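Local coordinates for Nitrate/nitrite binding protein NrtA (Synechocystis sp., PDB 2G29) that binds nitrate in the periplasm as the solute-binding subunit of an ABC transporter for nitrate, and probably also nitrite, uptake, at residues 97-102 with 113-118; 231-236 with 391-396; 324-329 with 380-385; 330-335 with 360-365. One frame throughout, in Å; residues are numbered along the deposited sequence.

Contact 1 of 4, residues 97-102 with 113-118; sequences PMPYLI and TPMYIL
A helix packed on an edge strand of a five-stranded mixed sheet makes this contact, in one of the two alpha/beta domains of a periplasmic solute-binding protein. Pro-99, Tyr-100 and Ile-102 of helix 97-104 meet Thr-113, Met-115 and Ile-117 of strand 115-120 and the residues leading into it. The axes of residues 97-102 and 115-118 run nearly antiparallel (162°) and come within 7.9 Å. Pro-99 sits in the middle. Its CB lies 4.0 Å from Met-115 CB, and its CG lies 3.9 Å from Ile-117 CG1. Met-115 CG stands anti to its carbonyl carbon (chi1 -69°), and SD lies 3.9 Å from Pro-99 CA and also touches Ile-102 CD1. Ile-117 extends its CD1 to Tyr-100 CE1, 3.7 Å away. At the far end the Ile-102 and Thr-113 side chains lie side by side. Thr-113 N gives a hydrogen bond of 2.9 Å to Ile-102 O, nearly straight at 168°. Thr-113 OG1 is hydrogen-bonded to Lys-111 O, and Tyr-100 OH to Asp-335 OD2. Apolar shape fit thus holds helix on strand, one backbone bond sets the end of the pairing, and both side-chain hydroxyls are satisfied outside the two segments.

Contact 2 of 4, residues 231-236 with 391-396; sequences GQLWKD and TFFDGI
Gln-232 meets residues 391-396 through its backbone: its O lies 3.2 Å from Phe-393 CB. Leu-233 follows with two contacts. Its O accepts a hydrogen bond from Phe-393 N, 2.9 Å long and bent to 142° at the hydrogen. Its CD2 packs 3.6 Å from Phe-393 CE2, the two side chains lying alongside and pointing the same way. The Phe-393 ring takes this place because its CG stands between the backbone N and the carbonyl carbon (chi1 82°). Phe-392 CZ lies over one face of the Trp-234 indole, toward the rim, and Trp-234 CE3 comes within 3.5 Å of Phe-392 CE2. The ring planes meet at 46°, an oblique pairing. Trp-234 NE1 bonds to Glu-390, while Trp-337 and His-334 meet the indole edge-to-face. With an alanine here, Phe-392 would probably lose the face it packs on and Glu-390 its N-H donor. Phe-392 to Gly-395 form a type I turn, closed by Gly-395 N on Phe-392 O. The contact joins the loop between strands 225-229 and 240-245 to the turn between strands 390-391 and 397-398. Apolar packing of Leu-233 on Phe-393 and of Trp-234 on Phe-392 carries it, and one bent backbone bond adds to the packing.

Contact 3 of 4, residues 324-329 with 380-385; sequences VDNASY and QIPSSP
Pro-382 lies over one face of the Tyr-329 ring in a CH-pi contact. Its CG is 3.9 Å from the ring centroid and 30° off the normal, and 3.5 Å from Tyr-329 CD2. The Tyr-329 ring reaches across because its CG is anti to the backbone N (chi1 -179°). Its OH ends 3.5 Å from Pro-385 CA, which lies at the ring edge. Asn-326 flanks the same proline, its side chain running past the pyrrolidine in the opposite direction. Asn-326 ND2 gives Gln-380 O a weak hydrogen bond of 3.3 Å, and water 1 also links this pair. Water 2 donates both to Tyr-329 OH and to Pro-382 O, the latter at 2.8 Å. Tyr-329 and Asn-326 are the two ends of a type I beta turn, closed by Tyr-329 N on Asn-326 O. The contact lies near the surface, away from the nitrate site. It joins the loop before helix 332-344 to the loop after helix 364-373. Farther out, Tyr-331 and Trp-367 meet the Tyr-329 ring edge-to-face, and Tyr-331 also touches Asn-326 and Pro-382. The main polar partner of Tyr-329 OH is Glu-364 OE1, with which it is hydrogen-bonded, and Gln-380 OE1 is held by Trp-323 NE1.

Contact 4 of 4, residues 330-335 with 360-365; sequences PYKSHD and KVNRED
Asn-362 faces Pro-330, Lys-332 and Asp-335, and its side chain carries the contact. CB lies 3.5 Å from Asp-335 OD2 and also touches Lys-332 CG. From there CG stands anti to the backbone N (chi1 -179°), which carries the amide in between the two segments. The amide carbon meets Lys-332 CG at 3.5 Å, under the extended lysine chain. At the tip the two amide atoms part. ND2 gives one hydrogen bond to Pro-330 O, 2.9 Å long, and another to Asp-335 OD2, 3.0 Å long. Both are nearly straight, at 167° and 170°, and both acceptors lie in the amide plane. The carboxylate is met from above its own plane. Asn-362 OD1 accepts from Glu-364 N at 2.9 Å. Three bonds therefore fix the rotation of a buried amide. Replaced by leucine, this residue could offer no amide, and Pro-330 O and Glu-364 N would probably be left without their mates.

Asp-335 OD2 is also hydrogen-bonded to Tyr-100 OH, and its OD1 forms a salt bridge with Arg-120, which probably offsets its charge. Lys-332 NZ pairs with Asp-359. Waters 4 and 5 each accept from Lys-332 NZ and donate to Glu-364 OE2 and Asn-362 O respectively. Pro-330 CG packs on the backbone and CB of Glu-364, at 3.9 Å from CA. The amide reaches the start of helix 332-344, and its bond from Glu-364 N makes an Asx turn in the short link between helices 354-361 and 364-373.

Contacts 1 and 4 lie 11 Å apart between centres and touch directly. Tyr-100 OH is 2.6 Å from Asp-335 OD2, and Ile-117 O is 2.8 Å from Arg-363 N, both probable hydrogen bonds. Contact 4 also meets contact 3, where Tyr-329 OH is 2.5 Å from Glu-364 OE1. Contact 2 reaches contact 4 by packing of Trp-234 on His-334. Along the chain, contact 4 is nested within the loop closed by contact 3, and contact 3 within that of contact 2. Toward the nitrate site, Ile-102 lies about 8 Å from Trp-73, and Leu-233 about 8 Å from Gln-126, side chain to side chain. Contact 3 lies away from that site.

Contact 1 of 4, residues 97-102 with 113-118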
loop_
_atom_site.group_PDB
_atom_site.type_symbol
_atom_site.label_atom_id
_atom_site.label_comp_id
_atom_site.label_asym_id
_atom_site.label_seq_id
_atom_site.Cartn_x
_atom_site.Cartn_y
_atom_site.Cartn_z
ATOM N N PRO A 97 -6.296 2.933 3.024
ATOM C CA PRO A 97 -7.703 3.362 3.132
ATOM C C PRO A 97 -8.646 2.271 3.552
ATOM O O PRO A 97 -9.671 2.568 4.144
ATOM C CB PRO A 97 -8.073 3.881 1.728
ATOM C CG PRO A 97 -6.920 3.517 0.858
ATOM C CD PRO A 97 -5.732 3.199 1.690
ATOM N N MET A 98 -8.288 1.018 3.309
ATOM C CA MET A 98 -9.250 -0.047 3.615
ATOM C C MET A 98 -9.753 -0.191 5.047
ATOM O O MET A 98 -10.950 -0.408 5.244
ATOM C CB MET A 98 -8.805 -1.396 3.017
ATOM C CG MET A 98 -8.918 -1.396 1.480
ATOM S SD MET A 98 -8.147 -2.886 0.738
ATOM C CE MET A 98 -9.348 -4.138 1.287
ATOM N N PRO A 99 -8.888 -0.084 6.059
ATOM C CA PRO A 99 -9.433 -0.217 7.414
ATOM C C PRO A 99 -10.492 0.860 7.674
ATOM O O PRO A 99 -11.462 0.619 8.419
ATOM C CB PRO A 99 -8.193 -0.052 8.298
ATOM C CG PRO A 99 -7.143 -0.728 7.462
ATOM C CD PRO A 99 -7.421 -0.223 6.058
ATOM N N TYR A 100 -10.357 2.032 7.039
ATOM C CA TYR A 100 -11.317 3.109 7.193
ATOM C C TYR A 100 -12.620 2.787 6.450
ATOM O O TYR A 100 -13.705 2.927 7.004
ATOM C CB TYR A 100 -10.726 4.416 6.650
ATOM C CG TYR A 100 -9.699 4.972 7.597
ATOM C CD1 TYR A 100 -8.327 4.745 7.411
ATOM C CD2 TYR A 100 -10.112 5.655 8.741
ATOM C CE1 TYR A 100 -7.409 5.183 8.343
ATOM C CE2 TYR A 100 -9.207 6.093 9.690
ATOM C CZ TYR A 100 -7.860 5.854 9.484
ATOM O OH TYR A 100 -6.986 6.275 10.447
ATOM N N LEU A 101 -12.512 2.358 5.199
ATOM C CA LEU A 101 -13.717 2.056 4.420
ATOM C C LEU A 101 -14.495 0.873 5.016
ATOM O O LEU A 101 -15.711 0.802 4.930
ATOM C CB LEU A 101 -13.326 1.787 2.978
ATOM C CG LEU A 101 -12.601 2.963 2.284
ATOM C CD1 LEU A 101 -11.959 2.467 1.015
ATOM C CD2 LEU A 101 -13.567 4.112 1.963
ATOM N N ILE A 102 -13.783 -0.067 5.618
ATOM C CA ILE A 102 -14.428 -1.219 6.235
ATOM C C ILE A 102 -15.062 -0.821 7.589
ATOM O O ILE A 102 -16.177 -1.249 7.919
ATOM C CB ILE A 102 -13.419 -2.380 6.424
ATOM C CG1 ILE A 102 -12.991 -2.888 5.045
ATOM C CG2 ILE A 102 -14.062 -3.493 7.246
ATOM C CD1 ILE A 102 -11.786 -3.874 5.099
ATOM N N THR A 113 -17.368 -2.998 9.968
ATOM C CA THR A 113 -16.609 -3.867 10.883
ATOM C C THR A 113 -15.443 -3.003 11.370
ATOM O O THR A 113 -14.563 -2.632 10.597
ATOM C CB THR A 113 -16.135 -5.110 10.071
ATOM O OG1 THR A 113 -17.289 -5.780 9.509
ATOM C CG2 THR A 113 -15.342 -6.075 10.951
ATOM N N PRO A 114 -15.400 -2.715 12.670
ATOM C CA PRO A 114 -14.307 -1.842 13.120
ATOM C C PRO A 114 -12.920 -2.415 13.071
ATOM O O PRO A 114 -12.708 -3.599 13.376
ATOM C CB PRO A 114 -14.764 -1.378 14.503
ATOM C CG PRO A 114 -15.648 -2.572 14.992
ATOM C CD PRO A 114 -16.343 -3.083 13.738
ATOM N N MET A 115 -11.987 -1.572 12.645
ATOM C CA MET A 115 -10.588 -1.980 12.522
ATOM C C MET A 115 -9.650 -0.937 13.101
ATOM O O MET A 115 -10.040 0.206 13.339
ATOM C CB MET A 115 -10.229 -2.187 11.028
ATOM C CG MET A 115 -10.891 -3.385 10.391
ATOM S SD MET A 115 -10.229 -3.774 8.760
ATOM C CE MET A 115 -8.525 -4.343 9.243
ATOM N N TYR A 116 -8.404 -1.352 13.328
ATOM C CA TYR A 116 -7.354 -0.438 13.773
ATOM C C TYR A 116 -6.158 -0.563 12.831
ATOM O O TYR A 116 -5.955 -1.598 12.213
ATOM C CB TYR A 116 -6.803 -0.824 15.144
ATOM C CG TYR A 116 -7.711 -0.703 16.309
ATOM C CD1 TYR A 116 -8.471 0.443 16.509
ATOM C CD2 TYR A 116 -7.791 -1.731 17.239
ATOM C CE1 TYR A 116 -9.318 0.553 17.623
ATOM C CE2 TYR A 116 -8.600 -1.619 18.352
ATOM C CZ TYR A 116 -9.367 -0.479 18.528
ATOM O OH TYR A 116 -10.227 -0.343 19.602
ATOM N N ILE A 117 -5.382 0.513 12.734
ATOM C CA ILE A 117 -4.116 0.451 12.014
ATOM C C ILE A 117 -3.066 0.502 13.136
ATOM O O ILE A 117 -2.995 1.451 13.936
ATOM C CB ILE A 117 -3.946 1.614 11.032
ATOM C CG1 ILE A 117 -4.840 1.379 9.824
ATOM C CG2 ILE A 117 -2.458 1.751 10.638
ATOM C CD1 ILE A 117 -4.784 2.580 8.832
ATOM N N LEU A 118 -2.260 -0.554 13.184
ATOM C CA LEU A 118 -1.212 -0.684 14.220
ATOM C C LEU A 118 0.141 -0.173 13.766
ATOM O O LEU A 118 0.959 0.225 14.596
ATOM C CB LEU A 118 -1.055 -2.141 14.642
ATOM C CG LEU A 118 -2.355 -2.790 15.136
ATOM C CD1 LEU A 118 -2.039 -4.252 15.522
ATOM C CD2 LEU A 118 -2.957 -2.024 16.287
#

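Contact 2 of 4, residues 231-236 with 391-396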
loop_
_atom_site.group_PDB
_atom_site.type_symbol
_atom_site.label_atom_id
_atom_site.label_comp_id
_atom_site.label_asym_id
_atom_site.label_seq_id
_atom_site.Cartn_x
_atom_site.Cartn_y
_atom_site.Cartn_z
ATOM N N GLY A 231 7.147 6.720 -5.498
ATOM C CA GLY A 231 7.897 7.658 -4.673
ATOM C C GLY A 231 8.251 8.909 -5.510
ATOM O O GLY A 231 8.755 9.889 -4.959
ATOM N N GLN A 232 8.005 8.864 -6.830
ATOM C CA GLN A 232 8.211 10.014 -7.708
ATOM C C GLN A 232 6.955 10.888 -7.699
ATOM O O GLN A 232 7.012 12.057 -8.094
ATOM C CB GLN A 232 8.469 9.590 -9.159
ATOM C CG GLN A 232 9.776 8.898 -9.432
ATOM C CD GLN A 232 9.852 8.560 -10.903
ATOM O OE1 GLN A 232 10.136 9.432 -11.754
ATOM N NE2 GLN A 232 9.572 7.325 -11.228
ATOM N N LEU A 233 5.815 10.326 -7.270
ATOM C CA LEU A 233 4.562 11.084 -7.217
ATOM C C LEU A 233 4.433 11.782 -5.857
ATOM O O LEU A 233 3.973 12.922 -5.777
ATOM C CB LEU A 233 3.386 10.130 -7.392
ATOM C CG LEU A 233 3.138 9.498 -8.731
ATOM C CD1 LEU A 233 1.904 8.604 -8.595
ATOM C CD2 LEU A 233 2.911 10.560 -9.795
ATOM N N TRP A 234 4.807 11.078 -4.793
ATOM C CA TRP A 234 4.780 11.584 -3.424
ATOM C C TRP A 234 5.954 10.947 -2.700
ATOM O O TRP A 234 5.961 9.753 -2.450
ATOM C CB TRP A 234 3.418 11.244 -2.763
ATOM C CG TRP A 234 3.283 11.678 -1.342
ATOM C CD1 TRP A 234 4.136 12.476 -0.623
ATOM C CD2 TRP A 234 2.191 11.372 -0.470
ATOM N NE1 TRP A 234 3.638 12.683 0.645
ATOM C CE2 TRP A 234 2.439 12.019 0.760
ATOM C CE3 TRP A 234 1.021 10.618 -0.615
ATOM C CZ2 TRP A 234 1.550 11.931 1.855
ATOM C CZ3 TRP A 234 0.141 10.529 0.457
ATOM C CH2 TRP A 234 0.402 11.180 1.674
ATOM N N LYS A 235 6.982 11.742 -2.391
ATOM C CA LYS A 235 8.156 11.188 -1.732
ATOM C C LYS A 235 7.829 10.524 -0.402
ATOM O O LYS A 235 7.127 11.105 0.412
ATOM C CB LYS A 235 9.212 12.275 -1.506
ATOM C CG LYS A 235 9.975 12.676 -2.748
ATOM C CD LYS A 235 10.953 13.814 -2.440
ATOM C CE LYS A 235 11.687 14.246 -3.722
ATOM N NZ LYS A 235 12.768 15.254 -3.470
ATOM N N ASP A 236 8.337 9.308 -0.214
ATOM C CA ASP A 236 8.156 8.512 0.994
ATOM C C ASP A 236 6.671 8.455 1.354
ATOM O O ASP A 236 6.262 8.603 2.510
ATOM C CB ASP A 236 8.993 9.080 2.165
ATOM C CG ASP A 236 10.486 9.023 1.888
ATOM O OD1 ASP A 236 10.931 8.070 1.189
ATOM O OD2 ASP A 236 11.228 9.919 2.391
ATOM N N THR A 391 4.210 17.442 -0.031
ATOM C CA THR A 391 4.285 18.051 -1.361
ATOM C C THR A 391 4.264 16.974 -2.443
ATOM O O THR A 391 5.103 16.094 -2.446
ATOM C CB THR A 391 5.592 18.872 -1.494
ATOM O OG1 THR A 391 5.610 19.886 -0.477
ATOM C CG2 THR A 391 5.659 19.542 -2.865
ATOM N N PHE A 392 3.289 17.040 -3.340
ATOM C CA PHE A 392 3.146 16.103 -4.446
ATOM C C PHE A 392 4.017 16.555 -5.626
ATOM O O PHE A 392 4.486 17.704 -5.660
ATOM C CB PHE A 392 1.659 15.942 -4.816
ATOM C CG PHE A 392 0.861 15.203 -3.751
ATOM C CD1 PHE A 392 0.433 15.862 -2.604
ATOM C CD2 PHE A 392 0.654 13.837 -3.852
ATOM C CE1 PHE A 392 -0.189 15.159 -1.549
ATOM C CE2 PHE A 392 0.042 13.121 -2.804
ATOM C CZ PHE A 392 -0.371 13.779 -1.665
ATOM N N PHE A 393 4.244 15.653 -6.567
ATOM C CA PHE A 393 5.172 15.952 -7.671
ATOM C C PHE A 393 4.767 17.148 -8.506
ATOM O O PHE A 393 5.630 17.735 -9.176
ATOM C CB PHE A 393 5.322 14.720 -8.572
ATOM C CG PHE A 393 4.210 14.574 -9.594
ATOM C CD1 PHE A 393 4.398 14.963 -10.911
ATOM C CD2 PHE A 393 2.969 14.073 -9.216
ATOM C CE1 PHE A 393 3.369 14.861 -11.857
ATOM C CE2 PHE A 393 1.936 13.962 -10.134
ATOM C CZ PHE A 393 2.126 14.357 -11.468
ATOM N N ASP A 394 3.494 17.512 -8.474
ATOM C CA ASP A 394 3.001 18.640 -9.243
ATOM C C ASP A 394 3.031 19.949 -8.435
ATOM O O ASP A 394 2.528 20.992 -8.900
ATOM C CB ASP A 394 1.597 18.301 -9.737
ATOM C CG ASP A 394 0.958 19.414 -10.493
ATOM O OD1 ASP A 394 1.464 19.764 -11.586
ATOM O OD2 ASP A 394 -0.072 19.950 -10.007
ATOM N N GLY A 395 3.638 19.882 -7.249
ATOM C CA GLY A 395 3.777 21.047 -6.401
ATOM C C GLY A 395 2.591 21.338 -5.517
ATOM O O GLY A 395 2.691 22.227 -4.680
ATOM N N ILE A 396 1.494 20.594 -5.702
ATOM C CA ILE A 396 0.306 20.772 -4.870
ATOM C C ILE A 396 0.707 20.282 -3.486
ATOM O O ILE A 396 1.415 19.276 -3.357
ATOM C CB ILE A 396 -0.864 19.926 -5.375
ATOM C CG1 ILE A 396 -1.440 20.519 -6.667
ATOM C CG2 ILE A 396 -1.892 19.762 -4.263
ATOM C CD1 ILE A 396 -2.410 19.648 -7.367
#

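Contact 3 of 4, residues 324-329 with 380-385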
loop_
_atom_site.group_PDB
_atom_site.type_symbol
_atom_site.label_atom_id
_atom_site.label_comp_id
_atom_site.label_asym_id
_atom_site.label_seq_id
_atom_site.Cartn_x
_atom_site.Cartn_y
_atom_site.Cartn_z
ATOM N N VAL A 324 13.489 2.824 7.857
ATOM C CA VAL A 324 14.199 4.106 7.764
ATOM C C VAL A 324 13.229 5.249 7.442
ATOM O O VAL A 324 12.174 5.028 6.828
ATOM C CB VAL A 324 15.334 4.063 6.670
ATOM C CG1 VAL A 324 14.741 3.928 5.300
ATOM C CG2 VAL A 324 16.201 5.317 6.733
ATOM N N ASP A 325 13.577 6.462 7.869
ATOM C CA ASP A 325 12.749 7.633 7.621
ATOM C C ASP A 325 11.352 7.470 8.239
ATOM O O ASP A 325 10.354 7.884 7.645
ATOM C CB ASP A 325 12.675 7.929 6.107
ATOM C CG ASP A 325 14.064 8.142 5.497
ATOM O OD1 ASP A 325 14.883 8.841 6.139
ATOM O OD2 ASP A 325 14.349 7.615 4.396
ATOM N N ASN A 326 11.303 6.865 9.432
ATOM C CA ASN A 326 10.050 6.675 10.185
ATOM C C ASN A 326 8.968 5.945 9.404
ATOM O O ASN A 326 7.777 6.052 9.724
ATOM C CB ASN A 326 9.506 8.034 10.636
ATOM C CG ASN A 326 10.534 8.840 11.422
ATOM O OD1 ASN A 326 10.877 9.954 11.041
ATOM N ND2 ASN A 326 11.013 8.280 12.515
ATOM N N ALA A 327 9.361 5.164 8.414
ATOM C CA ALA A 327 8.401 4.442 7.559
ATOM C C ALA A 327 7.290 3.647 8.246
ATOM O O ALA A 327 6.157 3.597 7.765
ATOM C CB ALA A 327 9.161 3.501 6.630
ATOM N N SER A 328 7.630 2.989 9.346
ATOM C CA SER A 328 6.689 2.172 10.070
ATOM C C SER A 328 5.704 2.968 10.922
ATOM O O SER A 328 4.587 2.534 11.174
ATOM C CB SER A 328 7.486 1.201 10.938
ATOM O OG SER A 328 6.640 0.386 11.693
ATOM N N TYR A 329 6.095 4.155 11.369
ATOM C CA TYR A 329 5.189 4.937 12.223
ATOM C C TYR A 329 3.965 5.357 11.415
ATOM O O TYR A 329 4.094 6.017 10.397
ATOM C CB TYR A 329 5.917 6.155 12.785
ATOM C CG TYR A 329 5.023 6.976 13.683
ATOM C CD1 TYR A 329 4.689 6.539 14.959
ATOM C CD2 TYR A 329 4.478 8.177 13.239
ATOM C CE1 TYR A 329 3.831 7.276 15.773
ATOM C CE2 TYR A 329 3.623 8.931 14.034
ATOM C CZ TYR A 329 3.299 8.478 15.300
ATOM O OH TYR A 329 2.471 9.257 16.073
ATOM N N GLN A 380 14.011 7.826 16.507
ATOM C CA GLN A 380 13.292 7.054 15.497
ATOM C C GLN A 380 11.806 6.946 15.844
ATOM O O GLN A 380 11.045 6.302 15.130
ATOM C CB GLN A 380 13.900 5.656 15.369
ATOM C CG GLN A 380 15.218 5.638 14.590
ATOM C CD GLN A 380 15.868 4.270 14.570
ATOM O OE1 GLN A 380 15.190 3.242 14.538
ATOM N NE2 GLN A 380 17.196 4.250 14.579
ATOM N N ILE A 381 11.412 7.562 16.950
ATOM C CA ILE A 381 10.012 7.578 17.381
ATOM C C ILE A 381 9.508 9.016 17.228
ATOM O O ILE A 381 9.863 9.900 18.011
ATOM C CB ILE A 381 9.856 7.140 18.853
ATOM C CG1 ILE A 381 10.266 5.673 18.995
ATOM C CG2 ILE A 381 8.399 7.356 19.314
ATOM C CD1 ILE A 381 10.253 5.152 20.413
ATOM N N PRO A 382 8.659 9.273 16.218
ATOM C CA PRO A 382 8.125 10.620 15.983
ATOM C C PRO A 382 7.447 11.247 17.200
ATOM O O PRO A 382 6.718 10.564 17.935
ATOM C CB PRO A 382 7.135 10.408 14.838
ATOM C CG PRO A 382 7.746 9.239 14.080
ATOM C CD PRO A 382 8.156 8.321 15.204
ATOM N N SER A 383 7.682 12.547 17.371
ATOM C CA SER A 383 7.138 13.346 18.474
ATOM C C SER A 383 5.723 13.816 18.200
ATOM O O SER A 383 5.046 14.327 19.096
ATOM C CB SER A 383 8.009 14.583 18.724
ATOM O OG SER A 383 9.216 14.213 19.368
ATOM N N SER A 384 5.281 13.684 16.955
ATOM C CA SER A 384 3.922 14.110 16.644
ATOM C C SER A 384 3.281 13.183 15.623
ATOM O O SER A 384 3.964 12.578 14.817
ATOM C CB SER A 384 3.912 15.532 16.090
ATOM O OG SER A 384 4.414 15.591 14.780
ATOM N N PRO A 385 1.950 13.072 15.651
ATOM C CA PRO A 385 1.228 12.210 14.715
ATOM C C PRO A 385 1.127 12.805 13.329
ATOM O O PRO A 385 0.538 12.194 12.452
ATOM C CB PRO A 385 -0.146 12.039 15.370
ATOM C CG PRO A 385 0.105 12.350 16.804
ATOM C CD PRO A 385 1.054 13.526 16.721
HETATM O O HOH W 1 11.622 5.262 12.785
HETATM O O HOH W 2 3.952 10.905 17.982
HETATM O O HOH W 3 0.143 9.183 14.078
#

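Contact 4 of 4, residues 330-335 with 360-365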
loop_
_atom_site.group_PDB
_atom_site.type_symbol
_atom_site.label_atom_id
_atom_site.label_comp_id
_atom_site.label_asym_id
_atom_site.label_seq_id
_atom_site.Cartn_x
_atom_site.Cartn_y
_atom_site.Cartn_z
ATOM N N PRO A 330 2.760 4.975 11.863
ATOM C CA PRO A 330 1.528 5.313 11.129
ATOM C C PRO A 330 1.032 6.714 11.415
ATOM O O PRO A 330 0.230 6.949 12.296
ATOM C CB PRO A 330 0.556 4.232 11.579
ATOM C CG PRO A 330 0.935 4.027 13.043
ATOM C CD PRO A 330 2.475 4.147 13.049
ATOM N N TYR A 331 1.570 7.663 10.665
ATOM C CA TYR A 331 1.175 9.053 10.851
ATOM C C TYR A 331 -0.323 9.249 10.609
ATOM O O TYR A 331 -0.880 8.839 9.567
ATOM C CB TYR A 331 1.944 9.973 9.886
ATOM C CG TYR A 331 3.411 10.180 10.207
ATOM C CD1 TYR A 331 4.384 9.444 9.557
ATOM C CD2 TYR A 331 3.812 11.127 11.163
ATOM C CE1 TYR A 331 5.737 9.635 9.826
ATOM C CE2 TYR A 331 5.161 11.314 11.436
ATOM C CZ TYR A 331 6.109 10.576 10.766
ATOM O OH TYR A 331 7.466 10.798 10.991
ATOM N N LYS A 332 -0.974 9.886 11.569
ATOM C CA LYS A 332 -2.399 10.210 11.417
ATOM C C LYS A 332 -2.602 11.203 10.249
ATOM O O LYS A 332 -3.633 11.145 9.583
ATOM C CB LYS A 332 -2.948 10.812 12.715
ATOM C CG LYS A 332 -3.164 9.802 13.839
ATOM C CD LYS A 332 -3.673 10.463 15.095
ATOM C CE LYS A 332 -4.119 9.434 16.086
ATOM N NZ LYS A 332 -4.712 10.093 17.312
ATOM N N SER A 333 -1.638 12.097 9.990
ATOM C CA SER A 333 -1.796 13.057 8.899
ATOM C C SER A 333 -1.877 12.321 7.568
ATOM O O SER A 333 -2.587 12.759 6.641
ATOM C CB SER A 333 -0.635 14.068 8.884
ATOM O OG SER A 333 0.604 13.396 8.740
ATOM N N HIS A 334 -1.185 11.182 7.461
ATOM C CA HIS A 334 -1.236 10.375 6.234
ATOM C C HIS A 334 -2.617 9.729 6.077
ATOM O O HIS A 334 -3.201 9.770 5.009
ATOM C CB HIS A 334 -0.168 9.299 6.260
ATOM C CG HIS A 334 1.240 9.807 6.087
ATOM N ND1 HIS A 334 1.562 11.088 5.696
ATOM C CD2 HIS A 334 2.404 9.143 6.232
ATOM C CE1 HIS A 334 2.886 11.187 5.606
ATOM N NE2 HIS A 334 3.413 10.025 5.922
ATOM N N ASP A 335 -3.140 9.147 7.141
ATOM C CA ASP A 335 -4.491 8.581 7.066
ATOM C C ASP A 335 -5.484 9.691 6.659
ATOM O O ASP A 335 -6.397 9.438 5.836
ATOM C CB ASP A 335 -4.895 7.996 8.441
ATOM C CG ASP A 335 -4.138 6.725 8.806
ATOM O OD1 ASP A 335 -3.212 6.340 8.070
ATOM O OD2 ASP A 335 -4.485 6.134 9.856
ATOM N N LYS A 360 -9.936 7.330 15.952
ATOM C CA LYS A 360 -10.489 6.062 16.420
ATOM C C LYS A 360 -9.780 4.858 15.789
ATOM O O LYS A 360 -9.469 3.883 16.491
ATOM C CB LYS A 360 -11.998 5.970 16.128
ATOM C CG LYS A 360 -12.627 4.616 16.535
ATOM C CD LYS A 360 -14.137 4.668 16.444
ATOM C CE LYS A 360 -14.789 3.295 16.592
ATOM N NZ LYS A 360 -14.815 2.587 15.259
ATOM N N VAL A 361 -9.497 4.907 14.488
ATOM C CA VAL A 361 -8.856 3.796 13.790
ATOM C C VAL A 361 -7.334 3.708 13.911
ATOM O O VAL A 361 -6.780 2.619 14.041
ATOM C CB VAL A 361 -9.260 3.867 12.298
ATOM C CG1 VAL A 361 -8.495 2.842 11.434
ATOM C CG2 VAL A 361 -10.769 3.652 12.184
ATOM N N ASN A 362 -6.675 4.854 13.850
ATOM C CA ASN A 362 -5.222 4.891 13.915
ATOM C C ASN A 362 -4.742 4.642 15.340
ATOM O O ASN A 362 -5.136 5.349 16.261
ATOM C CB ASN A 362 -4.718 6.253 13.383
ATOM C CG ASN A 362 -3.214 6.358 13.405
ATOM O OD1 ASN A 362 -2.597 6.390 14.485
ATOM N ND2 ASN A 362 -2.602 6.406 12.218
ATOM N N ARG A 363 -3.909 3.607 15.505
ATOM C CA ARG A 363 -3.409 3.301 16.836
ATOM C C ARG A 363 -1.913 3.538 16.948
ATOM O O ARG A 363 -1.149 2.646 17.391
ATOM C CB ARG A 363 -3.755 1.858 17.230
ATOM C CG ARG A 363 -5.278 1.601 17.318
ATOM C CD ARG A 363 -5.981 2.605 18.223
ATOM N NE ARG A 363 -5.469 2.556 19.595
ATOM C CZ ARG A 363 -5.831 1.657 20.508
ATOM N NH1 ARG A 363 -6.731 0.723 20.233
ATOM N NH2 ARG A 363 -5.242 1.674 21.708
ATOM N N GLU A 364 -1.490 4.731 16.535
ATOM C CA GLU A 364 -0.074 5.119 16.679
ATOM C C GLU A 364 0.326 5.028 18.162
ATOM O O GLU A 364 1.526 4.929 18.465
ATOM C CB GLU A 364 0.152 6.541 16.118
ATOM C CG GLU A 364 -0.647 7.661 16.827
ATOM C CD GLU A 364 0.021 8.144 18.086
ATOM O OE1 GLU A 364 1.259 8.299 18.089
ATOM O OE2 GLU A 364 -0.717 8.443 19.058
ATOM N N ASP A 365 -0.644 5.114 19.066
ATOM C CA ASP A 365 -0.352 4.981 20.502
ATOM C C ASP A 365 0.164 3.562 20.786
ATOM O O ASP A 365 1.113 3.400 21.555
ATOM C CB ASP A 365 -1.584 5.285 21.381
ATOM C CG ASP A 365 -2.785 4.386 21.075
ATOM O OD1 ASP A 365 -3.139 4.199 19.892
ATOM O OD2 ASP A 365 -3.380 3.881 22.054
HETATM O O HOH W 4 -3.366 8.407 19.468
HETATM O O HOH W 5 -5.817 7.331 18.063
#